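Local coordinates for thioredoxin domain-containing protein (Vibrio parahaemolyticus, PDB 2R5S) that is of unknown function in this helical tetratricopeptide-repeat region, although the whole thioredoxin-domain protein may act as a protein-disulfide reductase, at residues Leu17-Leu26 and Ala45-Gln55. Sequence-based numbering, arbitrary orientation.
Sequences LQQGEHAQAL and AKADCLLETKQ
Cys49 projects as a knob into a hole formed by Leu17, His22, Ala25 and Leu26. Its SG lies 3.3 Å from Leu17 CD2, a tight approach, and 3.8 Å from Ala25 CB, while its CB backs onto Leu26, 3.5 Å from CG. With SG anti to the carbonyl carbon, the sulfur lies at the edge of the His22 ring, 89° off its normal, a sulfur-aromatic contact. One face of that imidazole is taken by Glu52: CB stands over the ring centre, 3.4 Å from the centroid and 11° off the normal, a CH-pi geometry. Glu52 then bends at its second torsion, keeping CG over the same face, 3.3 Å from His22 CE1, with its carboxylate plane strongly tilted from the ring. Gly20 C lies over the opposite face, offset toward the rim. His22 ND1 is buried here without a polar partner in the model.

Cys49 and its neighbours join helix 40-52 to helix 22-30 and, through Leu17, to the end of helix 9-18, all within the tetratricopeptide-repeat region; the short segments 22-26 and 45-52 run roughly antiparallel, at 138°, with axes 9.0 Å apart. Farther along, Leu26 divides its methyls: CD2 meets Lys46 CG and, at 3.9 Å, Leu50 CD2, whereas CD1 faces Gln55 NE2. That amide nitrogen donates to Thr53 OG1 (3.1 Å), close to its own amide plane, and Thr53 CG2 rests against His22 CB.

The turns flanking the contact are both Schellman motifs. Gly20, at positive phi, ends helix 9-18, and Glu21 takes the N-cap position of the helix that carries His22; Lys54 likewise ends helix 40-52, with Gln55 N bonded back to Leu50 O. Behind the contact, Leu16 packs on Ala25, and Leu50 touches Ala59 of helix 56-63.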
# COMPACT_ATOMS: atom_id res chain seq x y z
N LEU A 17 9.77 12.77 8.57
CA LEU A 17 9.61 11.54 9.36
C LEU A 17 9.22 11.82 10.83
O LEU A 17 8.31 11.21 11.40
CB LEU A 17 10.89 10.70 9.31
CG LEU A 17 11.35 10.08 8.02
CD1 LEU A 17 12.84 9.76 8.13
CD2 LEU A 17 10.52 8.83 7.70
N GLN A 18 9.92 12.75 11.44
CA GLN A 18 9.58 13.17 12.80
C GLN A 18 8.05 13.37 12.91
O GLN A 18 7.42 13.00 13.91
CB GLN A 18 10.33 14.47 13.12
CG GLN A 18 10.78 14.62 14.58
CD GLN A 18 9.64 14.94 15.57
OE1 GLN A 18 9.15 16.08 15.65
NE2 GLN A 18 9.24 13.94 16.35
N GLN A 19 7.46 13.94 11.85
CA GLN A 19 6.09 14.44 11.90
C GLN A 19 5.05 13.43 11.40
O GLN A 19 3.86 13.77 11.30
CB GLN A 19 5.96 15.66 11.01
CG GLN A 19 7.20 16.55 10.89
CD GLN A 19 6.84 17.86 10.24
OE1 GLN A 19 5.82 18.44 10.59
NE2 GLN A 19 7.65 18.32 9.27
N GLY A 20 5.52 12.23 11.07
CA GLY A 20 4.70 11.21 10.44
C GLY A 20 4.25 11.49 9.01
O GLY A 20 3.23 10.99 8.58
N GLU A 21 4.98 12.29 8.25
CA GLU A 21 4.62 12.54 6.85
C GLU A 21 5.35 11.59 5.90
O GLU A 21 6.14 12.02 5.11
CB GLU A 21 4.91 13.97 6.48
CG GLU A 21 4.09 14.95 7.31
CD GLU A 21 2.58 15.09 6.92
OE1 GLU A 21 2.21 14.84 5.76
OE2 GLU A 21 1.78 15.53 7.81
N HIS A 22 5.09 10.30 6.02
CA HIS A 22 5.84 9.33 5.23
C HIS A 22 5.77 9.61 3.74
O HIS A 22 6.76 9.50 3.03
CB HIS A 22 5.43 7.90 5.62
CG HIS A 22 5.36 7.70 7.11
ND1 HIS A 22 6.49 7.50 7.89
CD2 HIS A 22 4.32 7.75 7.98
CE1 HIS A 22 6.15 7.42 9.16
NE2 HIS A 22 4.84 7.54 9.25
N ALA A 23 4.62 10.07 3.26
CA ALA A 23 4.42 10.12 1.84
C ALA A 23 5.17 11.31 1.28
O ALA A 23 5.84 11.15 0.28
CB ALA A 23 2.97 10.13 1.49
N GLN A 24 5.14 12.46 1.97
CA GLN A 24 6.06 13.58 1.63
C GLN A 24 7.54 13.21 1.72
O GLN A 24 8.33 13.49 0.78
CB GLN A 24 5.76 14.85 2.46
CG GLN A 24 4.53 15.55 2.05
CD GLN A 24 4.25 16.77 2.93
OE1 GLN A 24 4.98 17.75 2.89
NE2 GLN A 24 3.18 16.70 3.72
N ALA A 25 7.91 12.56 2.83
CA ALA A 25 9.25 12.03 3.01
C ALA A 25 9.73 11.13 1.85
O ALA A 25 10.88 11.22 1.44
CB ALA A 25 9.35 11.30 4.36
N LEU A 26 8.86 10.25 1.35
CA LEU A 26 9.19 9.36 0.19
C LEU A 26 9.33 10.15 -1.09
O LEU A 26 10.16 9.84 -1.98
CB LEU A 26 8.07 8.34 -0.04
CG LEU A 26 8.21 6.96 0.60
CD1 LEU A 26 6.81 6.27 0.73
CD2 LEU A 26 9.16 6.10 -0.18
N ALA A 45 15.16 4.63 6.30
CA ALA A 45 14.14 5.72 6.13
C ALA A 45 13.04 5.37 5.12
O ALA A 45 11.86 5.45 5.42
CB ALA A 45 14.86 7.05 5.66
N LYS A 46 13.44 5.03 3.91
CA LYS A 46 12.52 4.78 2.80
C LYS A 46 11.69 3.51 3.13
O LYS A 46 10.45 3.52 2.99
CB LYS A 46 13.29 4.66 1.46
CG LYS A 46 12.44 4.19 0.29
CD LYS A 46 13.15 4.37 -1.09
CE LYS A 46 12.24 4.15 -2.29
NZ LYS A 46 12.97 3.74 -3.62
N ALA A 47 12.35 2.49 3.69
CA ALA A 47 11.68 1.26 4.13
C ALA A 47 10.62 1.55 5.16
O ALA A 47 9.54 1.04 5.06
CB ALA A 47 12.65 0.32 4.67
N ASP A 48 10.95 2.37 6.17
CA ASP A 48 9.99 2.75 7.20
C ASP A 48 8.83 3.47 6.54
O ASP A 48 7.72 3.31 6.97
CB ASP A 48 10.70 3.68 8.18
CG ASP A 48 9.88 4.04 9.34
OD1 ASP A 48 8.99 3.27 9.72
OD2 ASP A 48 10.18 5.09 9.95
N CYS A 49 9.10 4.27 5.50
CA CYS A 49 8.04 5.03 4.88
C CYS A 49 7.09 4.09 4.09
O CYS A 49 5.83 4.25 4.08
CB CYS A 49 8.62 6.13 3.99
SG CYS A 49 9.30 7.55 4.88
N LEU A 50 7.66 3.11 3.43
CA LEU A 50 6.85 2.22 2.61
C LEU A 50 5.87 1.46 3.54
O LEU A 50 4.65 1.34 3.31
CB LEU A 50 7.76 1.27 1.85
CG LEU A 50 8.60 1.98 0.83
CD1 LEU A 50 9.61 1.01 0.20
CD2 LEU A 50 7.68 2.53 -0.26
N LEU A 51 6.42 0.99 4.63
CA LEU A 51 5.67 0.22 5.54
C LEU A 51 4.59 1.04 6.23
O LEU A 51 3.50 0.52 6.49
CB LEU A 51 6.65 -0.31 6.58
CG LEU A 51 6.43 -1.67 7.16
CD1 LEU A 51 7.26 -2.58 6.31
CD2 LEU A 51 6.95 -1.64 8.61
N GLU A 52 4.87 2.30 6.57
CA GLU A 52 3.86 3.11 7.24
C GLU A 52 2.76 3.47 6.25
O GLU A 52 1.66 3.88 6.64
CB GLU A 52 4.47 4.41 7.76
CG GLU A 52 5.47 4.24 8.88
CD GLU A 52 4.89 3.48 10.07
OE1 GLU A 52 5.19 2.25 10.26
OE2 GLU A 52 4.11 4.10 10.77
N THR A 53 3.07 3.34 4.96
CA THR A 53 2.10 3.66 3.91
C THR A 53 1.50 2.40 3.30
O THR A 53 0.72 2.47 2.34
CB THR A 53 2.69 4.51 2.84
OG1 THR A 53 3.82 3.81 2.28
CG2 THR A 53 3.07 5.90 3.43
N LYS A 54 1.86 1.26 3.89
CA LYS A 54 1.20 -0.01 3.68
C LYS A 54 1.56 -0.62 2.34
O LYS A 54 0.79 -1.36 1.72
CB LYS A 54 -0.31 0.11 3.96
CG LYS A 54 -0.57 0.69 5.40
CD LYS A 54 -1.86 0.24 6.04
CE LYS A 54 -1.84 -1.27 6.36
NZ LYS A 54 -3.22 -1.90 6.34
N GLN A 55 2.76 -0.29 1.89
CA GLN A 55 3.30 -0.82 0.65
C GLN A 55 4.30 -1.89 1.04
O GLN A 55 5.48 -1.64 0.96
CB GLN A 55 4.01 0.29 -0.10
CG GLN A 55 3.19 1.60 -0.19
CD GLN A 55 3.75 2.57 -1.19
OE1 GLN A 55 3.60 2.38 -2.40
NE2 GLN A 55 4.40 3.62 -0.71